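Local coordinates for protein Lmaj004091aaa (Leishmania major, PDB 1XTP) that probably methylates the alpha-amino group of proteins that begin with an X-Pro-Lys sequence, using S-adenosyl-L-methionine as methyl donor, at residues R13-I17 with H220-L224; L89-G93 with P189-I193; T94-C100 with T158-I164; F195-S200 with T215-Y221. One frame throughout, in Å; residues are numbered along the deposited sequence.

Contact 1 (R13-I17 with H220-L224); sequences RNLPI and HYKRL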
# COMPACT_ATOMS: atom_id res chain seq x y z
N ARG A 13 -20.26 -12.53 6.18
CA ARG A 13 -20.07 -13.82 5.50
C ARG A 13 -18.62 -14.10 5.15
O ARG A 13 -17.81 -13.19 5.05
CB ARG A 13 -20.96 -13.96 4.25
CG ARG A 13 -22.37 -14.38 4.67
CD ARG A 13 -23.30 -14.67 3.54
NE ARG A 13 -23.03 -15.94 2.88
CZ ARG A 13 -23.76 -16.39 1.87
NH1 ARG A 13 -24.78 -15.67 1.43
NH2 ARG A 13 -23.49 -17.56 1.31
N ASN A 14 -18.30 -15.39 5.00
CA ASN A 14 -16.94 -15.81 4.71
C ASN A 14 -16.86 -16.69 3.45
O ASN A 14 -16.26 -17.77 3.46
CB ASN A 14 -16.36 -16.55 5.92
CG ASN A 14 -14.85 -16.62 5.88
OD1 ASN A 14 -14.19 -15.63 5.56
ND2 ASN A 14 -14.30 -17.79 6.17
N LEU A 15 -17.45 -16.23 2.36
CA LEU A 15 -17.41 -17.00 1.12
C LEU A 15 -16.03 -17.01 0.50
O LEU A 15 -15.29 -16.04 0.65
CB LEU A 15 -18.38 -16.40 0.11
CG LEU A 15 -19.84 -16.67 0.42
CD1 LEU A 15 -20.70 -15.57 -0.17
CD2 LEU A 15 -20.21 -18.05 -0.08
N PRO A 16 -15.67 -18.07 -0.23
CA PRO A 16 -14.39 -17.98 -0.95
C PRO A 16 -14.35 -16.78 -1.91
O PRO A 16 -15.35 -16.45 -2.52
CB PRO A 16 -14.31 -19.29 -1.74
CG PRO A 16 -15.28 -20.18 -1.11
CD PRO A 16 -16.36 -19.34 -0.48
N ILE A 17 -13.21 -16.11 -1.97
CA ILE A 17 -12.96 -15.08 -2.97
C ILE A 17 -12.16 -15.71 -4.11
O ILE A 17 -11.05 -16.19 -3.90
CB ILE A 17 -12.21 -13.88 -2.38
CG1 ILE A 17 -13.04 -13.24 -1.27
CG2 ILE A 17 -11.93 -12.84 -3.46
CD1 ILE A 17 -12.29 -12.19 -0.42
N HIS A 220 -12.38 -7.99 0.10
CA HIS A 220 -11.12 -8.68 0.39
C HIS A 220 -10.28 -7.86 1.38
O HIS A 220 -9.84 -8.38 2.40
CB HIS A 220 -10.38 -8.94 -0.92
CG HIS A 220 -9.24 -9.91 -0.83
ND1 HIS A 220 -8.70 -10.51 -1.95
CD2 HIS A 220 -8.51 -10.35 0.23
CE1 HIS A 220 -7.70 -11.29 -1.58
NE2 HIS A 220 -7.57 -11.22 -0.26
N TYR A 221 -10.08 -6.57 1.11
CA TYR A 221 -9.38 -5.67 2.07
C TYR A 221 -9.97 -5.70 3.49
O TYR A 221 -9.26 -5.75 4.50
CB TYR A 221 -9.37 -4.20 1.57
CG TYR A 221 -8.52 -3.99 0.34
CD1 TYR A 221 -7.18 -4.40 0.32
CD2 TYR A 221 -9.06 -3.43 -0.82
CE1 TYR A 221 -6.41 -4.23 -0.81
CE2 TYR A 221 -8.28 -3.26 -1.96
CZ TYR A 221 -6.95 -3.66 -1.96
OH TYR A 221 -6.15 -3.50 -3.08
N LYS A 222 -11.29 -5.67 3.55
CA LYS A 222 -12.02 -5.58 4.81
C LYS A 222 -11.95 -6.88 5.60
O LYS A 222 -11.91 -6.87 6.84
CB LYS A 222 -13.47 -5.16 4.53
CG LYS A 222 -13.56 -3.66 4.26
CD LYS A 222 -14.82 -3.27 3.57
CE LYS A 222 -15.03 -1.75 3.70
NZ LYS A 222 -16.16 -1.24 2.89
N ARG A 223 -11.93 -8.00 4.87
CA ARG A 223 -11.64 -9.29 5.48
C ARG A 223 -10.29 -9.21 6.16
O ARG A 223 -10.14 -9.58 7.33
CB ARG A 223 -11.66 -10.39 4.42
CG ARG A 223 -11.65 -11.80 4.98
CD ARG A 223 -11.91 -12.87 3.90
NE ARG A 223 -13.29 -12.85 3.41
CZ ARG A 223 -13.83 -13.77 2.61
NH1 ARG A 223 -13.11 -14.79 2.18
NH2 ARG A 223 -15.09 -13.64 2.24
N LEU A 224 -9.30 -8.66 5.45
CA LEU A 224 -7.94 -8.54 6.00
C LEU A 224 -7.90 -7.53 7.16
O LEU A 224 -7.24 -7.78 8.15
CB LEU A 224 -6.92 -8.18 4.90
CG LEU A 224 -6.85 -9.13 3.70
CD1 LEU A 224 -6.04 -8.55 2.55
CD2 LEU A 224 -6.28 -10.48 4.13
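The guanidinium group of Arg-223 meets the loop 13-17 on both faces and at one edge. Over one face stands the amide oxygen of Asn-14, with OD1 3.5 Å from Arg-223 CZ and close to the centre of the group. The opposite face receives the delta methyl of Ile-17, whose CD1 lies 3.7 Å from the same CZ, again near the centre. The amide plane of Asn-14 is turned 52° from the guanidinium plane, and its side chain crosses that of the arginine nearly at right angles. Because OD1 lies above the centre of the plane, it does not accept at the rim. The rim itself is used by the backbone: Arg-223 NH1 and NH2 each give a hydrogen bond to Leu-15 O, at 2.9 Å from either nitrogen. The oxygen lies in the guanidinium plane. NH2 approaches it on a lone pair in the carbonyl plane, whereas NH1 is tilted from that plane by 32°; both N-H...O paths are bent, as a fork onto one atom imposes. The arginine chain leaves the helix 218-228 extended and bends at CG-CD (chi3 -71°), which turns its end toward the loop. Ile-17 CD1 also touches His-220, 3.8 Å from CB, and makes an off-centre CH-pi contact with the imidazole; NE2 of that ring is hydrogen-bonded to Asp-173. Thus the loop ahead of strand 19-21 is tied to the helix by one cation holding a carbonyl oxygen, with a polar atom over one face and a methyl over the other. Both oxygens would be expected to stabilise the positive charge.

Contact 2 (L89-G93 with P189-I193); sequences LPGHG and PNGYI
Tyr-192 reaches from its strand into the loop 89-93 and ends in a hydrogen bond from OH to Pro-90 O, 2.6 Å long. The hydroxyl approaches in the carbonyl plane on a lone pair, and the acceptor lies near the plane of the phenol ring, at its edge. Over one face of the ring is Leu-89: its CB stands 4.2 Å from the ring centroid and 24° off the normal, a CH-pi contact displaced toward the rim. The two side chains run antiparallel alongside one another, and His-92 CB adds a contact of 3.7 Å to Tyr-192 CE1. A second bond joins the backbones, Gly-93 N to Asn-190 O at 2.9 Å, with His-92 CA making a CA-H...O contact to the same oxygen.

In the next shell, His-92 folds back on its own loop. Its CG lies between the backbone N and carbonyl carbon (chi1 65°), which turns ND1 toward Leu-89 O; the modelled separation is too short to be taken at face value. Gly-91, with positive phi and psi, carries the chain round between them. On the strand side, Tyr-192 is fixed by backbone bonds to Asp-160 and Ile-162, while Lys-254 makes a cation-pi contact with its ring and Ala-252 and Val-233 touch it.

The loop between helix 75-87 and strand 96-100 is therefore joined to the start of strand 191-198 by two carbonyl acceptors, one on each segment. Because the phenol donates to a backbone oxygen, its polar end is satisfied although the residue is buried.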
# COMPACT_ATOMS: atom_id res chain seq x y z
N LEU A 89 -9.82 14.01 8.56
CA LEU A 89 -9.79 12.99 9.60
C LEU A 89 -9.84 13.67 10.97
O LEU A 89 -9.03 14.54 11.23
CB LEU A 89 -8.55 12.11 9.46
CG LEU A 89 -8.45 11.38 8.12
CD1 LEU A 89 -7.10 10.67 7.99
CD2 LEU A 89 -9.60 10.41 7.96
N PRO A 90 -10.82 13.30 11.82
CA PRO A 90 -10.91 13.94 13.14
C PRO A 90 -9.73 13.67 14.04
O PRO A 90 -9.21 12.55 14.10
CB PRO A 90 -12.20 13.35 13.74
CG PRO A 90 -12.95 12.84 12.58
CD PRO A 90 -11.92 12.35 11.60
N GLY A 91 -9.30 14.72 14.74
CA GLY A 91 -8.19 14.66 15.65
C GLY A 91 -6.99 13.92 15.11
O GLY A 91 -6.36 13.15 15.84
N HIS A 92 -6.66 14.12 13.83
CA HIS A 92 -5.44 13.49 13.27
C HIS A 92 -4.24 14.31 13.71
O HIS A 92 -4.30 15.53 13.67
CB HIS A 92 -5.52 13.32 11.73
CG HIS A 92 -5.56 14.60 10.96
ND1 HIS A 92 -6.72 15.32 10.76
CD2 HIS A 92 -4.59 15.29 10.31
CE1 HIS A 92 -6.46 16.39 10.03
NE2 HIS A 92 -5.18 16.40 9.75
N GLY A 93 -3.19 13.65 14.17
CA GLY A 93 -2.00 14.35 14.66
C GLY A 93 -1.17 14.86 13.49
O GLY A 93 -1.39 14.45 12.37
N PRO A 189 -2.03 7.88 19.72
CA PRO A 189 -3.50 7.93 19.88
C PRO A 189 -4.24 8.78 18.83
O PRO A 189 -5.41 8.51 18.54
CB PRO A 189 -3.67 8.51 21.30
CG PRO A 189 -2.37 8.14 22.01
CD PRO A 189 -1.33 8.31 20.94
N ASN A 190 -3.58 9.78 18.25
CA ASN A 190 -4.16 10.58 17.18
C ASN A 190 -3.68 10.15 15.80
O ASN A 190 -3.69 10.92 14.83
CB ASN A 190 -3.83 12.06 17.41
CG ASN A 190 -4.35 12.56 18.73
OD1 ASN A 190 -5.28 11.98 19.30
ND2 ASN A 190 -3.75 13.63 19.25
N GLY A 191 -3.25 8.90 15.69
CA GLY A 191 -2.70 8.43 14.44
C GLY A 191 -3.69 7.65 13.60
O GLY A 191 -4.64 7.07 14.12
N TYR A 192 -3.46 7.62 12.30
CA TYR A 192 -4.22 6.79 11.39
C TYR A 192 -3.26 6.11 10.41
O TYR A 192 -2.20 6.68 10.07
CB TYR A 192 -5.16 7.64 10.57
CG TYR A 192 -6.32 8.29 11.28
CD1 TYR A 192 -6.19 9.53 11.89
CD2 TYR A 192 -7.58 7.70 11.27
CE1 TYR A 192 -7.27 10.14 12.52
CE2 TYR A 192 -8.67 8.32 11.89
CZ TYR A 192 -8.51 9.54 12.50
OH TYR A 192 -9.59 10.16 13.10
N ILE A 193 -3.62 4.92 9.96
CA ILE A 193 -3.05 4.37 8.72
C ILE A 193 -3.81 4.99 7.56
O ILE A 193 -5.02 4.88 7.49
CB ILE A 193 -3.18 2.84 8.61
CG1 ILE A 193 -2.38 2.14 9.70
CG2 ILE A 193 -2.64 2.36 7.28
CD1 ILE A 193 -2.86 0.75 10.00

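Contact 3 (T94-C100 with T158-I164); sequences TSRALDC and TYDLIVI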
# COMPACT_ATOMS: atom_id res chain seq x y z
N THR A 94 -0.21 15.74 13.76
CA THR A 94 0.60 16.35 12.69
C THR A 94 2.12 16.30 12.94
O THR A 94 2.87 17.04 12.31
CB THR A 94 0.17 17.85 12.44
OG1 THR A 94 0.26 18.59 13.66
CG2 THR A 94 -1.26 17.94 11.89
N SER A 95 2.59 15.43 13.84
CA SER A 95 4.03 15.40 14.15
C SER A 95 4.82 14.51 13.24
O SER A 95 5.61 15.00 12.43
CB SER A 95 4.30 14.99 15.59
OG SER A 95 3.75 15.96 16.42
N ARG A 96 4.63 13.20 13.36
CA ARG A 96 5.45 12.26 12.63
C ARG A 96 4.66 11.38 11.64
O ARG A 96 3.63 10.78 11.99
CB ARG A 96 6.25 11.40 13.61
CG ARG A 96 7.55 10.91 13.01
CD ARG A 96 8.41 10.19 13.98
NE ARG A 96 9.70 9.93 13.34
CZ ARG A 96 10.79 10.69 13.48
NH1 ARG A 96 10.82 11.74 14.31
NH2 ARG A 96 11.89 10.37 12.81
N ALA A 97 5.17 11.28 10.42
CA ALA A 97 4.61 10.41 9.39
C ALA A 97 5.63 9.36 8.93
O ALA A 97 6.82 9.53 9.13
CB ALA A 97 4.14 11.23 8.20
N LEU A 98 5.11 8.30 8.31
CA LEU A 98 5.90 7.22 7.71
C LEU A 98 5.31 6.89 6.34
O LEU A 98 4.11 6.60 6.21
CB LEU A 98 5.90 5.97 8.59
CG LEU A 98 6.56 4.70 8.03
CD1 LEU A 98 8.05 4.85 7.77
CD2 LEU A 98 6.31 3.49 8.96
N ASP A 99 6.17 6.93 5.33
CA ASP A 99 5.82 6.67 3.94
C ASP A 99 6.36 5.28 3.58
O ASP A 99 7.57 5.11 3.40
CB ASP A 99 6.46 7.76 3.10
CG ASP A 99 6.00 7.76 1.69
OD1 ASP A 99 5.11 6.95 1.34
OD2 ASP A 99 6.54 8.61 0.93
N CYS A 100 5.45 4.29 3.56
CA CYS A 100 5.78 2.88 3.34
C CYS A 100 5.74 2.55 1.85
O CYS A 100 4.82 2.95 1.15
CB CYS A 100 4.77 1.96 4.02
SG CYS A 100 4.67 2.07 5.77
N THR A 158 4.33 5.99 17.76
CA THR A 158 5.27 6.92 17.12
C THR A 158 4.66 7.79 16.05
O THR A 158 4.95 8.99 15.96
CB THR A 158 6.46 6.12 16.51
OG1 THR A 158 7.18 5.51 17.57
CG2 THR A 158 7.42 7.00 15.74
N TYR A 159 3.83 7.21 15.20
CA TYR A 159 3.34 7.91 14.01
C TYR A 159 1.91 8.44 14.10
O TYR A 159 0.98 7.74 14.53
CB TYR A 159 3.50 7.02 12.80
CG TYR A 159 4.94 6.72 12.49
CD1 TYR A 159 5.77 7.69 11.94
CD2 TYR A 159 5.48 5.46 12.77
CE1 TYR A 159 7.09 7.41 11.65
CE2 TYR A 159 6.82 5.17 12.50
CZ TYR A 159 7.62 6.14 11.94
OH TYR A 159 8.95 5.86 11.65
N ASP A 160 1.75 9.69 13.67
CA ASP A 160 0.44 10.30 13.48
C ASP A 160 -0.15 9.93 12.10
O ASP A 160 -1.38 9.93 11.91
CB ASP A 160 0.54 11.82 13.65
CG ASP A 160 0.92 12.23 15.06
OD1 ASP A 160 0.50 11.58 16.03
OD2 ASP A 160 1.61 13.25 15.21
N LEU A 161 0.70 9.59 11.13
CA LEU A 161 0.19 9.02 9.88
C LEU A 161 1.12 7.96 9.35
O LEU A 161 2.32 8.13 9.41
CB LEU A 161 -0.03 10.11 8.84
CG LEU A 161 -1.01 9.74 7.71
CD1 LEU A 161 -2.49 9.78 8.18
CD2 LEU A 161 -0.81 10.64 6.50
N ILE A 162 0.55 6.86 8.87
CA ILE A 162 1.30 5.79 8.22
C ILE A 162 0.68 5.56 6.85
O ILE A 162 -0.44 5.05 6.73
CB ILE A 162 1.32 4.49 9.05
CG1 ILE A 162 1.95 4.74 10.42
CG2 ILE A 162 2.07 3.37 8.29
CD1 ILE A 162 1.94 3.55 11.34
N VAL A 163 1.42 5.95 5.83
CA VAL A 163 0.97 5.92 4.46
C VAL A 163 1.34 4.59 3.77
O VAL A 163 2.48 4.21 3.73
CB VAL A 163 1.61 7.11 3.68
CG1 VAL A 163 1.20 7.07 2.23
CG2 VAL A 163 1.17 8.41 4.33
N ILE A 164 0.33 3.89 3.24
CA ILE A 164 0.55 2.68 2.46
C ILE A 164 -0.21 2.84 1.15
O ILE A 164 -1.41 2.56 1.05
CB ILE A 164 0.08 1.41 3.24
CG1 ILE A 164 0.60 1.40 4.69
CG2 ILE A 164 0.55 0.13 2.51
CD1 ILE A 164 0.08 0.23 5.52
O HOH W 1 3.99 11.32 15.72
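Tyr-159 has CG anti to its carbonyl carbon (chi1 -65°), and Leu-98 has CG anti to its backbone nitrogen (chi1 174°); these rotations place the phenol ring over the leucine. Leu-98 CB stands 3.7 Å from the ring centroid and close to the ring normal, a CH-pi contact, while Thr-158 CG2 lies on the opposite face. Arg-96 runs extended past the ring, its CG 3.8 Å from Tyr-159 CE1. Beyond the pair, Asp-120 receives both the tyrosine hydroxyl and a salt bridge from Arg-96.

The backbones form neighbouring parallel strands, their axes 4.8 Å apart at 13°, in the central sheet of the Rossmann-like methyltransferase fold. Leu-98 stands at the middle of the ladder: its N bonds to Leu-161 O at 3.0 Å, and its O receives Val-163 N at 2.8 Å in a nearly linear approach. At the entry, Arg-96 O accepts from both Asp-160 N (2.7 Å) and Leu-161 N, where the second strand turns a corner. Asp-160 OD2 takes Ser-95 N on its anti lone pair at 2.8 Å, while OD1 bonds to Thr-188. Toward the C-terminal ends of the strands, the side chain of Asp-99 lies near the bound S-adenosyl-L-homoselenocysteine.

Contact 4 (F195-S200 with T215-Y221); sequences FKENCS and TRSDIHY
The ring of Tyr-221 has a different neighbour on each face. Phe-195 meets one face with its edge, a T-shaped pair with centroids 5.2 Å apart and planes at 80°; the closest atoms are Phe-195 CZ and Tyr-221 CE1, 3.6 Å apart. Arg-216 CB lies against the opposite face, displaced toward the rim. At the edge are Asn-198 O and the sulfur of Cys-199, whose SG is 5.3 Å from the ring centroid, a sulfur-aromatic contact made at the ring edge.

The hydroxyl anchors the far end of the ring: Tyr-221 OH donates to Asn-198 O over 2.8 Å, with a C=O...O angle of 173°. Glu-197 CG packs against the hydroxyl, 3.2 Å from Tyr-221 OH, while its carboxylate turns back through a bent chi2 (45°) to accept from Asn-198 N. Farther along, Ser-200 N bonds to Arg-216 O at 3.0 Å; the N-H points straight at the oxygen but comes from above the carbonyl plane. One water joins Asn-198 ND2 to Thr-215 OG1, and another joins Ser-200 O to Asp-218 N.

That second water meets an amide of the first helical turn. Ser-217 is the N-cap, and its OG accepts from His-220 N at 3.1 Å. Arg-216, held by Asp-173, and Asn-198, bonded to Trp-166, extend the network outward. The arrangement is that of a capped helix start, helix 218-228, packed through an aromatic pair against the C-terminal end of strand 191-198 in the central sheet of a Rossmann-like methyltransferase.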
# COMPACT_ATOMS: atom_id res chain seq x y z
N PHE A 195 -4.37 4.23 3.92
CA PHE A 195 -4.21 3.15 2.95
C PHE A 195 -4.90 3.53 1.65
O PHE A 195 -6.11 3.72 1.63
CB PHE A 195 -4.78 1.86 3.52
CG PHE A 195 -4.75 0.69 2.56
CD1 PHE A 195 -3.63 0.42 1.78
CD2 PHE A 195 -5.85 -0.17 2.47
CE1 PHE A 195 -3.61 -0.67 0.92
CE2 PHE A 195 -5.84 -1.26 1.63
CZ PHE A 195 -4.72 -1.52 0.85
N LYS A 196 -4.12 3.69 0.58
CA LYS A 196 -4.64 4.08 -0.73
C LYS A 196 -4.21 3.06 -1.77
O LYS A 196 -3.02 2.84 -1.97
CB LYS A 196 -4.14 5.47 -1.14
CG LYS A 196 -4.95 6.12 -2.26
CD LYS A 196 -4.71 7.64 -2.29
CE LYS A 196 -5.57 8.36 -3.32
NZ LYS A 196 -5.18 9.78 -3.47
N GLU A 197 -5.18 2.48 -2.46
CA GLU A 197 -4.89 1.35 -3.34
C GLU A 197 -5.95 1.17 -4.42
O GLU A 197 -7.12 1.58 -4.24
CB GLU A 197 -4.82 0.06 -2.51
CG GLU A 197 -4.09 -1.06 -3.22
CD GLU A 197 -2.81 -0.58 -3.87
OE1 GLU A 197 -1.80 -0.38 -3.14
OE2 GLU A 197 -2.81 -0.42 -5.12
N ASN A 198 -5.53 0.53 -5.51
CA ASN A 198 -6.42 0.05 -6.53
C ASN A 198 -7.37 -1.02 -5.96
O ASN A 198 -6.98 -1.85 -5.15
CB ASN A 198 -5.63 -0.52 -7.72
CG ASN A 198 -4.86 0.56 -8.49
OD1 ASN A 198 -5.04 1.76 -8.28
ND2 ASN A 198 -4.03 0.13 -9.43
N CYS A 199 -8.61 -0.96 -6.41
CA CYS A 199 -9.69 -1.78 -5.89
C CYS A 199 -10.38 -2.48 -7.07
O CYS A 199 -10.76 -1.82 -8.04
CB CYS A 199 -10.67 -0.82 -5.22
SG CYS A 199 -11.45 -1.47 -3.82
N SER A 200 -10.53 -3.80 -7.01
CA SER A 200 -11.24 -4.55 -8.07
C SER A 200 -12.68 -4.04 -8.19
O SER A 200 -13.34 -3.81 -7.17
CB SER A 200 -11.24 -6.05 -7.79
OG SER A 200 -9.95 -6.62 -7.95
N THR A 215 -4.23 -7.24 -7.04
CA THR A 215 -5.26 -6.27 -6.78
C THR A 215 -6.40 -7.03 -6.14
O THR A 215 -6.78 -8.12 -6.60
CB THR A 215 -5.75 -5.65 -8.09
OG1 THR A 215 -4.63 -5.05 -8.74
CG2 THR A 215 -6.84 -4.58 -7.86
N ARG A 216 -6.92 -6.46 -5.06
CA ARG A 216 -7.96 -7.09 -4.28
C ARG A 216 -9.21 -6.22 -4.30
O ARG A 216 -9.14 -5.03 -4.61
CB ARG A 216 -7.49 -7.25 -2.84
CG ARG A 216 -6.19 -8.01 -2.64
CD ARG A 216 -5.85 -8.00 -1.13
NE ARG A 216 -4.70 -8.81 -0.72
CZ ARG A 216 -3.45 -8.37 -0.60
NH1 ARG A 216 -3.11 -7.13 -0.94
NH2 ARG A 216 -2.50 -9.18 -0.18
N SER A 217 -10.34 -6.83 -3.95
CA SER A 217 -11.61 -6.11 -3.81
C SER A 217 -11.73 -5.46 -2.43
O SER A 217 -11.05 -5.85 -1.47
CB SER A 217 -12.78 -7.07 -4.00
OG SER A 217 -12.77 -8.07 -2.98
N ASP A 218 -12.61 -4.47 -2.35
CA ASP A 218 -12.95 -3.85 -1.07
C ASP A 218 -13.32 -4.87 0.03
O ASP A 218 -12.95 -4.72 1.19
CB ASP A 218 -14.15 -2.90 -1.28
CG ASP A 218 -14.55 -2.23 -0.01
OD1 ASP A 218 -13.74 -1.42 0.47
OD2 ASP A 218 -15.64 -2.53 0.53
N ILE A 219 -14.11 -5.88 -0.34
CA ILE A 219 -14.52 -6.95 0.58
C ILE A 219 -13.30 -7.76 1.03
O ILE A 219 -13.18 -8.14 2.19
CB ILE A 219 -15.62 -7.83 -0.07
CG1 ILE A 219 -16.94 -7.10 0.06
CG2 ILE A 219 -15.74 -9.22 0.60
CD1 ILE A 219 -18.11 -7.83 -0.53
N HIS A 220 -12.38 -7.99 0.10
CA HIS A 220 -11.12 -8.68 0.39
C HIS A 220 -10.28 -7.86 1.38
O HIS A 220 -9.84 -8.38 2.40
CB HIS A 220 -10.38 -8.94 -0.92
CG HIS A 220 -9.24 -9.91 -0.83
ND1 HIS A 220 -8.70 -10.51 -1.95
CD2 HIS A 220 -8.51 -10.35 0.23
CE1 HIS A 220 -7.70 -11.29 -1.58
NE2 HIS A 220 -7.57 -11.22 -0.26
N TYR A 221 -10.08 -6.57 1.11
CA TYR A 221 -9.38 -5.67 2.07
C TYR A 221 -9.97 -5.70 3.49
O TYR A 221 -9.26 -5.75 4.50
CB TYR A 221 -9.37 -4.20 1.57
CG TYR A 221 -8.52 -3.99 0.34
CD1 TYR A 221 -7.18 -4.40 0.32
CD2 TYR A 221 -9.06 -3.43 -0.82
CE1 TYR A 221 -6.41 -4.23 -0.81
CE2 TYR A 221 -8.28 -3.26 -1.96
CZ TYR A 221 -6.95 -3.66 -1.96
OH TYR A 221 -6.15 -3.50 -3.08
O HOH W 2 -3.80 -2.57 -9.86
O HOH W 3 -14.32 -3.95 -4.68

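How the contacts relate
Contacts 2, 3 and 4 follow the central sheet, whereas contact 1 lies outside it. Strand 191-198 supplies a segment to contact 2 at its start and to contact 4 at its end, and neighbouring strand 159-165 belongs to contact 3. The ladder between these strands links contact 3 to contacts 2 and 4: Tyr-192 O is 3.0 Å from Ile-162 N, and Ile-164 O is 3.0 Å from Lys-196 N. Contacts 1 and 4 share His-220 and Tyr-221 on helix 218-228, with centres about 11 Å apart. The side chain of Asp-99 in contact 3 is about 5 Å from the bound S-adenosyl-L-homoselenocysteine, and that of Glu-197 in contact 4 about 8 Å; contacts 1 and 2 lie away from this pocket.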